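PDB 6UUG: putative dehydrogenase from Pseudomonas fluorescens, which is the flavin-dependent methanesulfinate monooxygenase MsuC, the oxygenase of a two-component system in bacterial sulfur assimilation. Local coordinates for residues Arg84-Arg93 and Glu315-Trp325. Residues are numbered along the deposited sequence; the frame is centred on the assembly and turned at random. Where two conformers were deposited one is given.
Sequences RWSETLQVVR and ERAAALLDEAW
Asp322 reaches from helix 294-327 to the first turn of helix 85-96 and grips Ser86 with both carboxylate oxygens. Its OD1 accepts a hydrogen bond from the backbone N of Ser86 at 2.9 Å, on the syn side and somewhat out of the carboxylate plane. Its OD2 takes the Ser86 hydroxyl OG at 2.6 Å through the syn lone pair. With OG between the backbone N and the carbonyl carbon (chi1 63°), the hydroxyl points at OD2. The negative charge of Asp322 beside the start of helix 85-96 probably interacts favourably with the helix dipole; in one of its two conformers, Arg84 may add a long, doubtful salt bridge to Asp322, Glu87 also lying near its guanidinium. Were Asp322 shortened to an alanine, the Ser86 N-H and hydroxyl would probably lose their acceptor on helix 294-327, weakening the hold on this helix start. The segments 85-93 and 315-325, their N-to-C directions 142° apart, join the N-terminal and C-terminal helical regions of an acyl-CoA dehydrogenase-type fold. On the more buried flank, Leu321 CD2 lies 3.7 Å from Trp85 CB and also touches Leu89 CD1. Beyond it Trp85 directs the NE1 edge of its indole at one face of Trp325, a T-shaped pair with planes at 74° and NE1 3.4 Å from Trp325 CE3. At the far end, the extended Arg93 chain sends NH1 to the anti lone pair of Glu315 OE2 (2.9 Å), nearly in the guanidinium plane; a water bridges NH2 to that same oxygen, and NH2 also pairs with Glu265 of helix 247-277.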
loop_
_atom_site.group_PDB
_atom_site.type_symbol
_atom_site.label_atom_id
_atom_site.label_comp_id
_atom_site.label_asym_id
_atom_site.label_seq_id
_atom_site.Cartn_x
_atom_site.Cartn_y
_atom_site.Cartn_z
ATOM N N ARG A 84 -1.481 -7.575 -37.251
ATOM C CA ARG A 84 -0.322 -7.744 -36.389
ATOM C C ARG A 84 -0.779 -8.182 -35.000
ATOM O O ARG A 84 -1.940 -8.024 -34.625
ATOM C CB ARG A 84 0.485 -6.450 -36.285
ATOM C CG ARG A 84 1.139 -6.010 -37.604
ATOM C CD ARG A 84 1.628 -4.570 -37.508
ATOM N NE ARG A 84 0.661 -3.708 -36.833
ATOM C CZ ARG A 84 -0.279 -2.991 -37.442
ATOM N NH1 ARG A 84 -1.107 -2.242 -36.725
ATOM N NH2 ARG A 84 -0.399 -3.022 -38.768
ATOM N N TRP A 85 0.156 -8.757 -34.246
ATOM C CA TRP A 85 -0.179 -9.224 -32.895
ATOM C C TRP A 85 -0.771 -8.113 -32.044
ATOM O O TRP A 85 -1.696 -8.351 -31.260
ATOM C CB TRP A 85 1.059 -9.817 -32.216
ATOM C CG TRP A 85 1.180 -11.256 -32.597
ATOM C CD1 TRP A 85 2.134 -11.822 -33.393
ATOM C CD2 TRP A 85 0.261 -12.304 -32.257
ATOM N NE1 TRP A 85 1.878 -13.164 -33.551
ATOM C CE2 TRP A 85 0.732 -13.484 -32.870
ATOM C CE3 TRP A 85 -0.908 -12.359 -31.485
ATOM C CZ2 TRP A 85 0.081 -14.704 -32.732
ATOM C CZ3 TRP A 85 -1.563 -13.591 -31.353
ATOM C CH2 TRP A 85 -1.061 -14.739 -31.978
ATOM N N SER A 86 -0.231 -6.899 -32.145
ATOM C CA SER A 86 -0.793 -5.812 -31.344
ATOM C C SER A 86 -2.276 -5.589 -31.646
ATOM O O SER A 86 -3.043 -5.247 -30.737
ATOM C CB SER A 86 0.006 -4.522 -31.567
ATOM O OG SER A 86 -0.091 -4.093 -32.926
ATOM N N GLU A 87 -2.709 -5.785 -32.907
ATOM C CA GLU A 87 -4.124 -5.617 -33.242
ATOM C C GLU A 87 -4.961 -6.786 -32.740
ATOM O O GLU A 87 -6.075 -6.589 -32.242
ATOM C CB GLU A 87 -4.304 -5.481 -34.757
ATOM C CG GLU A 87 -3.514 -4.385 -35.421
ATOM C CD GLU A 87 -3.641 -4.467 -36.941
ATOM O OE1 GLU A 87 -4.652 -3.968 -37.487
ATOM O OE2 GLU A 87 -2.750 -5.062 -37.583
ATOM N N THR A 88 -4.457 -8.010 -32.892
ATOM C CA THR A 88 -5.156 -9.170 -32.360
ATOM C C THR A 88 -5.346 -9.046 -30.855
ATOM O O THR A 88 -6.436 -9.304 -30.333
ATOM C CB THR A 88 -4.378 -10.435 -32.690
ATOM O OG1 THR A 88 -4.297 -10.587 -34.124
ATOM C CG2 THR A 88 -5.048 -11.641 -32.087
ATOM N N LEU A 89 -4.298 -8.628 -30.150
ATOM C CA LEU A 89 -4.392 -8.503 -28.694
ATOM C C LEU A 89 -5.265 -7.320 -28.291
ATOM O O LEU A 89 -5.918 -7.367 -27.249
ATOM C CB LEU A 89 -2.982 -8.381 -28.105
ATOM C CG LEU A 89 -2.114 -9.611 -28.315
ATOM C CD1 LEU A 89 -0.647 -9.318 -28.019
ATOM C CD2 LEU A 89 -2.642 -10.758 -27.463
ATOM N N GLN A 90 -5.302 -6.255 -29.100
ATOM C CA GLN A 90 -6.254 -5.174 -28.871
ATOM C C GLN A 90 -7.689 -5.690 -28.878
ATOM O O GLN A 90 -8.523 -5.247 -28.083
ATOM C CB GLN A 90 -6.080 -4.078 -29.942
ATOM C CG GLN A 90 -6.886 -2.816 -29.658
ATOM C CD GLN A 90 -6.696 -1.734 -30.729
ATOM O OE1 GLN A 90 -6.368 -2.033 -31.877
ATOM N NE2 GLN A 90 -6.921 -0.484 -30.354
ATOM N N VAL A 91 -8.004 -6.622 -29.781
ATOM C CA VAL A 91 -9.352 -7.183 -29.800
ATOM C C VAL A 91 -9.599 -8.039 -28.558
ATOM O O VAL A 91 -10.680 -7.980 -27.966
ATOM C CB VAL A 91 -9.594 -7.953 -31.110
ATOM C CG1 VAL A 91 -10.884 -8.750 -31.026
ATOM C CG2 VAL A 91 -9.639 -6.944 -32.292
ATOM N N VAL A 92 -8.597 -8.811 -28.116
ATOM C CA VAL A 92 -8.727 -9.549 -26.851
ATOM C C VAL A 92 -9.084 -8.593 -25.710
ATOM O O VAL A 92 -10.005 -8.843 -24.914
ATOM C CB VAL A 92 -7.426 -10.327 -26.547
ATOM C CG1 VAL A 92 -7.482 -10.929 -25.149
ATOM C CG2 VAL A 92 -7.180 -11.433 -27.581
ATOM N N ARG A 93 -8.344 -7.484 -25.613
ATOM C CA ARG A 93 -8.586 -6.469 -24.592
ATOM C C ARG A 93 -9.997 -5.897 -24.695
ATOM O O ARG A 93 -10.681 -5.711 -23.679
ATOM C CB ARG A 93 -7.537 -5.359 -24.748
ATOM C CG ARG A 93 -7.781 -4.059 -23.978
ATOM C CD ARG A 93 -6.681 -3.048 -24.363
ATOM N NE ARG A 93 -6.782 -1.733 -23.729
ATOM C CZ ARG A 93 -5.938 -0.735 -23.989
ATOM N NH1 ARG A 93 -4.939 -0.926 -24.852
ATOM N NH2 ARG A 93 -6.086 0.448 -23.396
ATOM N N GLU A 315 0.873 -1.624 -24.003
ATOM C CA GLU A 315 1.002 -1.260 -25.410
ATOM C C GLU A 315 2.455 -1.279 -25.851
ATOM O O GLU A 315 2.744 -1.605 -27.014
ATOM C CB GLU A 315 0.353 0.104 -25.644
ATOM C CG GLU A 315 -1.155 -0.007 -25.559
ATOM C CD GLU A 315 -1.884 1.325 -25.510
ATOM O OE1 GLU A 315 -1.219 2.391 -25.478
ATOM O OE2 GLU A 315 -3.138 1.294 -25.495
ATOM N N ARG A 316 3.382 -0.954 -24.942
ATOM C CA ARG A 316 4.793 -1.057 -25.298
ATOM C C ARG A 316 5.198 -2.508 -25.512
ATOM O O ARG A 316 5.913 -2.824 -26.471
ATOM C CB ARG A 316 5.698 -0.431 -24.242
ATOM C CG ARG A 316 7.134 -0.702 -24.677
ATOM C CD ARG A 316 8.152 -0.436 -23.705
ATOM N NE ARG A 316 7.981 -1.173 -22.466
ATOM C CZ ARG A 316 8.759 -0.929 -21.429
ATOM N NH1 ARG A 316 9.708 0.000 -21.552
ATOM N NH2 ARG A 316 8.599 -1.586 -20.298
ATOM N N ALA A 317 4.759 -3.410 -24.635
ATOM C CA ALA A 317 5.049 -4.826 -24.860
ATOM C C ALA A 317 4.458 -5.323 -26.172
ATOM O O ALA A 317 5.078 -6.139 -26.873
ATOM C CB ALA A 317 4.508 -5.657 -23.689
ATOM N N ALA A 318 3.258 -4.852 -26.525
ATOM C CA ALA A 318 2.645 -5.303 -27.768
ATOM C C ALA A 318 3.449 -4.832 -28.973
ATOM O O ALA A 318 3.641 -5.594 -29.921
ATOM C CB ALA A 318 1.198 -4.815 -27.861
ATOM N N ALA A 319 3.938 -3.589 -28.949
ATOM C CA ALA A 319 4.776 -3.109 -30.053
ATOM C C ALA A 319 6.061 -3.921 -30.168
ATOM O O ALA A 319 6.497 -4.264 -31.279
ATOM C CB ALA A 319 5.090 -1.626 -29.864
ATOM N N LEU A 320 6.697 -4.226 -29.036
ATOM C CA LEU A 320 7.907 -5.038 -29.068
ATOM C C LEU A 320 7.620 -6.435 -29.598
ATOM O O LEU A 320 8.473 -7.019 -30.275
ATOM C CB LEU A 320 8.545 -5.123 -27.676
ATOM C CG LEU A 320 9.151 -3.843 -27.097
ATOM C CD1 LEU A 320 9.562 -4.071 -25.650
ATOM C CD2 LEU A 320 10.364 -3.437 -27.919
ATOM N N LEU A 321 6.436 -6.999 -29.298
ATOM C CA LEU A 321 6.100 -8.298 -29.869
ATOM C C LEU A 321 5.968 -8.203 -31.390
ATOM O O LEU A 321 6.485 -9.064 -32.117
ATOM C CB LEU A 321 4.803 -8.840 -29.250
ATOM C CG LEU A 321 4.198 -10.096 -29.881
ATOM C CD1 LEU A 321 5.240 -11.219 -29.917
ATOM C CD2 LEU A 321 2.918 -10.547 -29.132
ATOM N N ASP A 322 5.284 -7.164 -31.884
ATOM C CA ASP A 322 5.216 -6.938 -33.333
ATOM C C ASP A 322 6.609 -6.961 -33.948
ATOM O O ASP A 322 6.848 -7.643 -34.957
ATOM C CB ASP A 322 4.544 -5.591 -33.644
ATOM C CG ASP A 322 3.030 -5.614 -33.487
ATOM O OD1 ASP A 322 2.454 -6.695 -33.258
ATOM O OD2 ASP A 322 2.412 -4.518 -33.606
ATOM N N GLU A 323 7.545 -6.215 -33.346
ATOM C CA GLU A 323 8.890 -6.088 -33.910
ATOM C C GLU A 323 9.643 -7.413 -33.845
ATOM O O GLU A 323 10.329 -7.789 -34.804
ATOM C CB GLU A 323 9.659 -4.969 -33.188
ATOM C CG GLU A 323 9.063 -3.577 -33.441
ATOM C CD GLU A 323 9.576 -2.472 -32.508
ATOM O OE1 GLU A 323 10.446 -2.731 -31.640
ATOM O OE2 GLU A 323 9.089 -1.326 -32.648
ATOM N N ALA A 324 9.492 -8.160 -32.745
ATOM C CA ALA A 324 10.153 -9.459 -32.636
ATOM C C ALA A 324 9.587 -10.460 -33.638
ATOM O O ALA A 324 10.346 -11.194 -34.287
ATOM C CB ALA A 324 10.015 -10.009 -31.205
ATOM N N TRP A 325 8.253 -10.531 -33.741
ATOM C CA TRP A 325 7.611 -11.456 -34.670
ATOM C C TRP A 325 8.093 -11.214 -36.095
ATOM O O TRP A 325 8.326 -12.163 -36.856
ATOM C CB TRP A 325 6.093 -11.296 -34.593
ATOM C CG TRP A 325 5.336 -12.247 -35.453
ATOM C CD1 TRP A 325 4.922 -12.037 -36.755
ATOM C CD2 TRP A 325 4.905 -13.565 -35.104
ATOM N NE1 TRP A 325 4.259 -13.150 -37.217
ATOM C CE2 TRP A 325 4.242 -14.103 -36.229
ATOM C CE3 TRP A 325 5.029 -14.356 -33.952
ATOM C CZ2 TRP A 325 3.687 -15.378 -36.225
ATOM C CZ3 TRP A 325 4.462 -15.622 -33.948
ATOM C CH2 TRP A 325 3.806 -16.122 -35.078
HETATM O O HOH W 1 -4.823 2.918 -24.312
#